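Local coordinates for protein beta-n-acetylhexosaminidase (Streptomyces plicatus, PDB 1HP5) that probably hydrolyses terminal beta-linked N-acetylhexosamine residues from the non-reducing ends of glycans, as a family 20 glycoside hydrolase, and here binds a thiazoline sugar analogue, at residues Y313-G318 against V348-L353; A362-W367 against N386-I391. All coordinates share one frame; numbering follows the deposited sequence.

Contact 1 (Y313-G318 against V348-L353); sequences YLHIGG and VGWHQL. With NGT (3ar,5R,6S,7R,7ar-5-hydroxymethyl-2-methyl-5,6,7,7a-tetrahydro-3ah-pyrano[3,2-D]thiazole-6,7-diol), chain F.
The indole of Trp-350 is covered on both faces: His-315 approaches one, and the thiazoline methyl carbon C8 of NGT sits over the middle of the other, 3.4 Å from Trp-350 CD2. His-315 turns its edge to the five-membered ring, CE1 lying 3.6 Å from Trp-350 NE1, in an edge-to-face pair with planes at 54°. Near the indole plane, at its edge, lies Gly-318 N. The imidazole in turn has Val-348 over one face, with CG1 3.3 Å from His-315 CD2 and CB making an off-centre CH-pi contact; the ring also stacks with His-192. At the imidazole edge Gly-317 N donates in plane to His-315 ND1 at 3.0 Å. Placing CG anti to the backbone N (chi1 -156°) carries the His-315 ring across the neighbouring strand.

In the backbone, the parallel pairing rests on Val-348 N to Leu-314 O (2.9 Å) and Ile-316 N to Val-348 O (2.8 Å). Past the bridge, Trp-350 N reaches Gly-317 O from above the carbonyl plane. Gly-317 and Gly-318 adopt positive phi angles that favour glycine, and at Gly-349 a side chain would run into Leu-353 CD2.

Gly-317 holds His-315 ND1, Gln-365 holds NE2 and Glu-250 holds Trp-350 NE1; these bonds restrain the rotation of both rings, so the indole offers the ligand methyl a flat, largely apolar wall, which would probably also receive a substrate's acetamido methyl.

Contact 2 (A362-W367 against N386-I391); sequences ALVQYW and NGTGLI. With NGT (3ar,5R,6S,7R,7ar-5-hydroxymethyl-2-methyl-5,6,7,7a-tetrahydro-3ah-pyrano[3,2-D]thiazole-6,7-diol), chain F.
Ile-391 packs between Leu-363 and Gln-365 on one face of two parallel strands. Its CD1 lies 4.0 Å from Leu-363 CD2, and the other branch, CG2, comes within 3.9 Å of Gln-365 CG; with CG1 beside the backbone N (chi1 -64°) the branches part towards these two neighbours. A beta-branched residue suits this place because it fills both sides at once. Val-364 faces the opposite way, its CG1 3.5 Å from Thr-388 CG2 and its CG2 against Leu-390 CD1. Leu-363 stands over Gly-389, where a side chain would press on Leu-363 CG.

Four backbone bonds join the strands, among them Val-364 N to Gly-389 O (2.8 Å) and Ile-391 N to Val-364 O (2.9 Å). A water bridges Ala-362 O and Gly-387 O. Beyond the strand, Trp-367 lays its ring against NGT, with CE3 3.5 Å from S1 and C8 over the ring centre. Without the indole, as with an alanine here, the thiazoline would probably lose its cover on this side and the partner of NE1 its N-H donor.

Helix 374-385 makes the crossover, ends in a Schellman motif at Gly-387 and covers Leu-390 and Tyr-366, whereas Ile-391 meets Val-348 and Glu-444 of strands 346-350 and 440-447.

In the fold
Contacts 1 and 2, centred about 9 Å apart, each join the two strands of a beta-alpha-beta unit, the units being successive in the catalytic TIM barrel. Strands 346-350 and 363-366 are neighbours in the sheet, joined where Gly-349 O lies 2.6 Å from Gln-365 N, and Trp-350 CZ3 packs 3.1 Å from Gln-365 CD. The Gln-365 amide accepts from His-315 NE2 on OE1 and donates from NE2 to Glu-444, tying contact 1 to strand 440-447. At the C-terminal strand ends Gln-352 OE1 meets Trp-367 NE1 at 2.8 Å, and the Trp-350 and Trp-367 rings, themselves edge-to-face, each present a face to the NGT methyl. Glu-450, Asp-401, Arg-168 and Trp-414 supply hydrogen bonds to the same ligand.

Contact 1 (Y313-G318 against V348-L353)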
loop_
_atom_site.group_PDB
_atom_site.type_symbol
_atom_site.label_atom_id
_atom_site.label_comp_id
_atom_site.label_asym_id
_atom_site.label_seq_id
_atom_site.Cartn_x
_atom_site.Cartn_y
_atom_site.Cartn_z
ATOM N N TYR A 313 4.948 11.270 6.682
ATOM C CA TYR A 313 6.154 10.462 6.823
ATOM C C TYR A 313 7.204 10.500 5.724
ATOM O O TYR A 313 6.908 10.758 4.556
ATOM C CB TYR A 313 5.737 9.010 7.056
ATOM C CG TYR A 313 4.555 8.889 7.990
ATOM C CD1 TYR A 313 3.246 8.979 7.506
ATOM C CD2 TYR A 313 4.741 8.735 9.366
ATOM C CE1 TYR A 313 2.153 8.918 8.368
ATOM C CE2 TYR A 313 3.650 8.676 10.241
ATOM C CZ TYR A 313 2.363 8.768 9.734
ATOM O OH TYR A 313 1.287 8.709 10.588
ATOM N N LEU A 314 8.436 10.206 6.129
ATOM C CA LEU A 314 9.591 10.163 5.243
ATOM C C LEU A 314 10.349 8.892 5.648
ATOM O O LEU A 314 10.818 8.773 6.782
ATOM C CB LEU A 314 10.457 11.398 5.472
ATOM C CG LEU A 314 11.275 11.950 4.308
ATOM C CD1 LEU A 314 12.221 10.874 3.791
ATOM C CD2 LEU A 314 10.339 12.439 3.213
ATOM N N HIS A 315 10.460 7.945 4.722
ATOM C CA HIS A 315 11.120 6.673 4.991
ATOM C C HIS A 315 12.588 6.752 4.576
ATOM O O HIS A 315 12.897 7.014 3.415
ATOM C CB HIS A 315 10.389 5.571 4.208
ATOM C CG HIS A 315 10.544 4.192 4.773
ATOM N ND1 HIS A 315 11.773 3.611 5.010
ATOM C CD2 HIS A 315 9.619 3.248 5.076
ATOM C CE1 HIS A 315 11.599 2.370 5.430
ATOM N NE2 HIS A 315 10.301 2.125 5.478
ATOM N N ILE A 316 13.497 6.533 5.525
ATOM C CA ILE A 316 14.925 6.586 5.212
ATOM C C ILE A 316 15.580 5.206 5.109
ATOM O O ILE A 316 16.807 5.092 5.076
ATOM C CB ILE A 316 15.707 7.426 6.252
ATOM C CG1 ILE A 316 15.489 6.869 7.662
ATOM C CG2 ILE A 316 15.263 8.879 6.176
ATOM C CD1 ILE A 316 16.360 7.538 8.719
ATOM N N GLY A 317 14.758 4.162 5.056
ATOM C CA GLY A 317 15.280 2.809 4.940
ATOM C C GLY A 317 16.174 2.374 6.089
ATOM O O GLY A 317 15.742 2.347 7.239
ATOM N N GLY A 318 17.416 2.016 5.775
ATOM C CA GLY A 318 18.350 1.593 6.806
ATOM C C GLY A 318 18.577 0.093 6.856
ATOM O O GLY A 318 19.245 -0.417 7.758
ATOM N N VAL A 348 10.608 7.164 9.241
ATOM C CA VAL A 348 10.253 5.758 9.200
ATOM C C VAL A 348 11.500 5.044 8.700
ATOM O O VAL A 348 12.200 5.547 7.814
ATOM C CB VAL A 348 9.099 5.471 8.215
ATOM C CG1 VAL A 348 8.776 3.975 8.215
ATOM C CG2 VAL A 348 7.863 6.280 8.602
ATOM N N GLY A 349 11.791 3.887 9.278
ATOM C CA GLY A 349 12.951 3.134 8.847
ATOM C C GLY A 349 12.682 1.653 8.981
ATOM O O GLY A 349 11.733 1.252 9.659
ATOM N N TRP A 350 13.491 0.831 8.320
ATOM C CA TRP A 350 13.327 -0.609 8.441
ATOM C C TRP A 350 13.762 -0.903 9.871
ATOM O O TRP A 350 14.419 -0.064 10.489
ATOM C CB TRP A 350 14.191 -1.329 7.407
ATOM C CG TRP A 350 13.720 -1.043 6.008
ATOM C CD1 TRP A 350 14.308 -0.215 5.094
ATOM C CD2 TRP A 350 12.547 -1.568 5.376
ATOM N NE1 TRP A 350 13.575 -0.197 3.930
ATOM C CE2 TRP A 350 12.488 -1.017 4.074
ATOM C CE3 TRP A 350 11.540 -2.455 5.781
ATOM C CZ2 TRP A 350 11.462 -1.323 3.173
ATOM C CZ3 TRP A 350 10.517 -2.762 4.882
ATOM C CH2 TRP A 350 10.488 -2.196 3.594
ATOM N N HIS A 351 13.416 -2.070 10.408
ATOM C CA HIS A 351 13.733 -2.327 11.807
ATOM C C HIS A 351 15.201 -2.304 12.244
ATOM O O HIS A 351 15.476 -2.321 13.443
ATOM C CB HIS A 351 13.027 -3.603 12.309
ATOM C CG HIS A 351 13.667 -4.883 11.875
ATOM N ND1 HIS A 351 13.393 -5.482 10.665
ATOM C CD2 HIS A 351 14.538 -5.701 12.512
ATOM C CE1 HIS A 351 14.067 -6.616 10.575
ATOM N NE2 HIS A 351 14.769 -6.772 11.684
ATOM N N GLN A 352 16.141 -2.247 11.302
ATOM C CA GLN A 352 17.548 -2.164 11.688
ATOM C C GLN A 352 17.732 -0.851 12.442
ATOM O O GLN A 352 18.670 -0.701 13.227
ATOM C CB GLN A 352 18.474 -2.165 10.467
ATOM C CG GLN A 352 18.723 -3.533 9.852
ATOM C CD GLN A 352 17.452 -4.169 9.339
ATOM O OE1 GLN A 352 16.644 -3.514 8.680
ATOM N NE2 GLN A 352 17.267 -5.451 9.633
ATOM N N LEU A 353 16.834 0.100 12.191
ATOM C CA LEU A 353 16.886 1.401 12.850
ATOM C C LEU A 353 16.703 1.236 14.358
ATOM O O LEU A 353 17.170 2.062 15.142
ATOM C CB LEU A 353 15.798 2.333 12.296
ATOM C CG LEU A 353 15.738 3.760 12.863
ATOM C CD1 LEU A 353 17.081 4.465 12.660
ATOM C CD2 LEU A 353 14.621 4.542 12.177
HETATM C C1 NGT F . 14.870 -7.419 1.607
HETATM C C2 NGT F . 15.741 -6.217 1.136
HETATM C C3 NGT F . 15.299 -5.700 -0.275
HETATM C C4 NGT F . 14.974 -6.842 -1.254
HETATM C C5 NGT F . 13.941 -7.804 -0.627
HETATM C C6 NGT F . 13.578 -8.987 -1.520
HETATM C C7 NGT F . 14.501 -5.195 2.760
HETATM C C8 NGT F . 14.042 -4.202 3.802
HETATM N N2 NGT F . 15.583 -5.147 2.113
HETATM S S1 NGT F . 13.437 -6.565 2.431
HETATM O O3 NGT F . 16.306 -4.857 -0.813
HETATM O O4 NGT F . 14.462 -6.290 -2.455
HETATM O O5 NGT F . 14.462 -8.348 0.646
HETATM O O6 NGT F . 12.500 -9.736 -0.956
#

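Contact 2 (A362-W367 against N386-I391)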
loop_
_atom_site.group_PDB
_atom_site.type_symbol
_atom_site.label_atom_id
_atom_site.label_comp_id
_atom_site.label_asym_id
_atom_site.label_seq_id
_atom_site.Cartn_x
_atom_site.Cartn_y
_atom_site.Cartn_z
ATOM N N ALA A 362 9.436 8.321 15.775
ATOM C CA ALA A 362 9.781 7.436 14.673
ATOM C C ALA A 362 9.006 6.121 14.679
ATOM O O ALA A 362 8.460 5.697 15.704
ATOM C CB ALA A 362 11.273 7.151 14.690
ATOM N N LEU A 363 8.948 5.494 13.507
ATOM C CA LEU A 363 8.296 4.205 13.342
ATOM C C LEU A 363 9.311 3.317 12.656
ATOM O O LEU A 363 10.124 3.797 11.866
ATOM C CB LEU A 363 7.053 4.305 12.450
ATOM C CG LEU A 363 5.806 5.028 12.968
ATOM C CD1 LEU A 363 5.991 6.527 12.845
ATOM C CD2 LEU A 363 4.594 4.584 12.152
ATOM N N VAL A 364 9.293 2.029 12.970
ATOM C CA VAL A 364 10.217 1.120 12.320
ATOM C C VAL A 364 9.396 0.029 11.676
ATOM O O VAL A 364 8.374 -0.407 12.218
ATOM C CB VAL A 364 11.250 0.506 13.303
ATOM C CG1 VAL A 364 12.085 1.619 13.920
ATOM C CG2 VAL A 364 10.551 -0.331 14.374
ATOM N N GLN A 365 9.838 -0.392 10.500
ATOM C CA GLN A 365 9.144 -1.419 9.748
ATOM C C GLN A 365 9.886 -2.736 9.893
ATOM O O GLN A 365 11.003 -2.882 9.408
ATOM C CB GLN A 365 9.063 -1.004 8.275
ATOM C CG GLN A 365 8.175 -1.896 7.424
ATOM C CD GLN A 365 7.972 -1.351 6.017
ATOM O OE1 GLN A 365 8.375 -0.223 5.703
ATOM N NE2 GLN A 365 7.338 -2.148 5.165
ATOM N N TYR A 366 9.253 -3.686 10.573
ATOM C CA TYR A 366 9.832 -5.000 10.805
ATOM C C TYR A 366 9.651 -5.905 9.598
ATOM O O TYR A 366 8.522 -6.164 9.179
ATOM C CB TYR A 366 9.168 -5.660 12.009
ATOM C CG TYR A 366 9.666 -7.058 12.267
ATOM C CD1 TYR A 366 10.915 -7.277 12.850
ATOM C CD2 TYR A 366 8.895 -8.167 11.922
ATOM C CE1 TYR A 366 11.379 -8.565 13.087
ATOM C CE2 TYR A 366 9.350 -9.459 12.154
ATOM C CZ TYR A 366 10.593 -9.649 12.738
ATOM O OH TYR A 366 11.047 -10.926 12.971
ATOM N N TRP A 367 10.760 -6.400 9.050
ATOM C CA TRP A 367 10.688 -7.279 7.890
ATOM C C TRP A 367 11.321 -8.641 8.138
ATOM O O TRP A 367 11.717 -9.333 7.197
ATOM C CB TRP A 367 11.345 -6.622 6.668
ATOM C CG TRP A 367 12.773 -6.213 6.855
ATOM C CD1 TRP A 367 13.232 -5.139 7.559
ATOM C CD2 TRP A 367 13.932 -6.858 6.308
ATOM N NE1 TRP A 367 14.598 -5.070 7.483
ATOM C CE2 TRP A 367 15.056 -6.113 6.722
ATOM C CE3 TRP A 367 14.128 -7.993 5.508
ATOM C CZ2 TRP A 367 16.366 -6.466 6.363
ATOM C CZ3 TRP A 367 15.428 -8.344 5.150
ATOM C CH2 TRP A 367 16.530 -7.582 5.578
ATOM N N ASN A 386 10.188 1.508 24.017
ATOM C CA ASN A 386 10.706 2.863 24.161
ATOM C C ASN A 386 9.899 3.914 23.397
ATOM O O ASN A 386 10.342 5.052 23.239
ATOM C CB ASN A 386 12.183 2.923 23.748
ATOM C CG ASN A 386 13.084 2.122 24.685
ATOM O OD1 ASN A 386 12.775 1.961 25.868
ATOM N ND2 ASN A 386 14.209 1.635 24.164
ATOM N N GLY A 387 8.713 3.538 22.932
ATOM C CA GLY A 387 7.875 4.489 22.224
ATOM C C GLY A 387 7.913 4.463 20.707
ATOM O O GLY A 387 7.176 5.204 20.061
ATOM N N THR A 388 8.765 3.625 20.127
ATOM C CA THR A 388 8.853 3.545 18.673
ATOM C C THR A 388 7.650 2.799 18.103
ATOM O O THR A 388 7.296 1.728 18.586
ATOM C CB THR A 388 10.134 2.809 18.232
ATOM O OG1 THR A 388 11.282 3.493 18.751
ATOM C CG2 THR A 388 10.220 2.758 16.704
ATOM N N GLY A 389 7.023 3.369 17.075
ATOM C CA GLY A 389 5.877 2.719 16.461
ATOM C C GLY A 389 6.315 1.555 15.586
ATOM O O GLY A 389 7.358 1.622 14.938
ATOM N N LEU A 390 5.523 0.489 15.557
ATOM C CA LEU A 390 5.867 -0.683 14.758
ATOM C C LEU A 390 4.963 -0.938 13.557
ATOM O O LEU A 390 3.739 -0.969 13.680
ATOM C CB LEU A 390 5.861 -1.938 15.634
ATOM C CG LEU A 390 7.152 -2.367 16.335
ATOM C CD1 LEU A 390 7.784 -1.199 17.058
ATOM C CD2 LEU A 390 6.829 -3.503 17.294
ATOM N N ILE A 391 5.583 -1.120 12.398
ATOM C CA ILE A 391 4.861 -1.436 11.173
ATOM C C ILE A 391 5.289 -2.869 10.880
ATOM O O ILE A 391 6.479 -3.146 10.735
ATOM C CB ILE A 391 5.292 -0.533 9.996
ATOM C CG1 ILE A 391 4.929 0.925 10.288
ATOM C CG2 ILE A 391 4.597 -0.986 8.712
ATOM C CD1 ILE A 391 5.597 1.915 9.358
HETATM C C1 NGT F . 14.870 -7.419 1.607
HETATM C C2 NGT F . 15.741 -6.217 1.136
HETATM C C3 NGT F . 15.299 -5.700 -0.275
HETATM C C4 NGT F . 14.974 -6.842 -1.254
HETATM C C5 NGT F . 13.941 -7.804 -0.627
HETATM C C6 NGT F . 13.578 -8.987 -1.520
HETATM C C7 NGT F . 14.501 -5.195 2.760
HETATM C C8 NGT F . 14.042 -4.202 3.802
HETATM N N2 NGT F . 15.583 -5.147 2.113
HETATM S S1 NGT F . 13.437 -6.565 2.431
HETATM O O3 NGT F . 16.306 -4.857 -0.813
HETATM O O4 NGT F . 14.462 -6.290 -2.455
HETATM O O5 NGT F . 14.462 -8.348 0.646
HETATM O O6 NGT F . 12.500 -9.736 -0.956
HETATM O O HOH W 1 6.848 6.830 17.723
#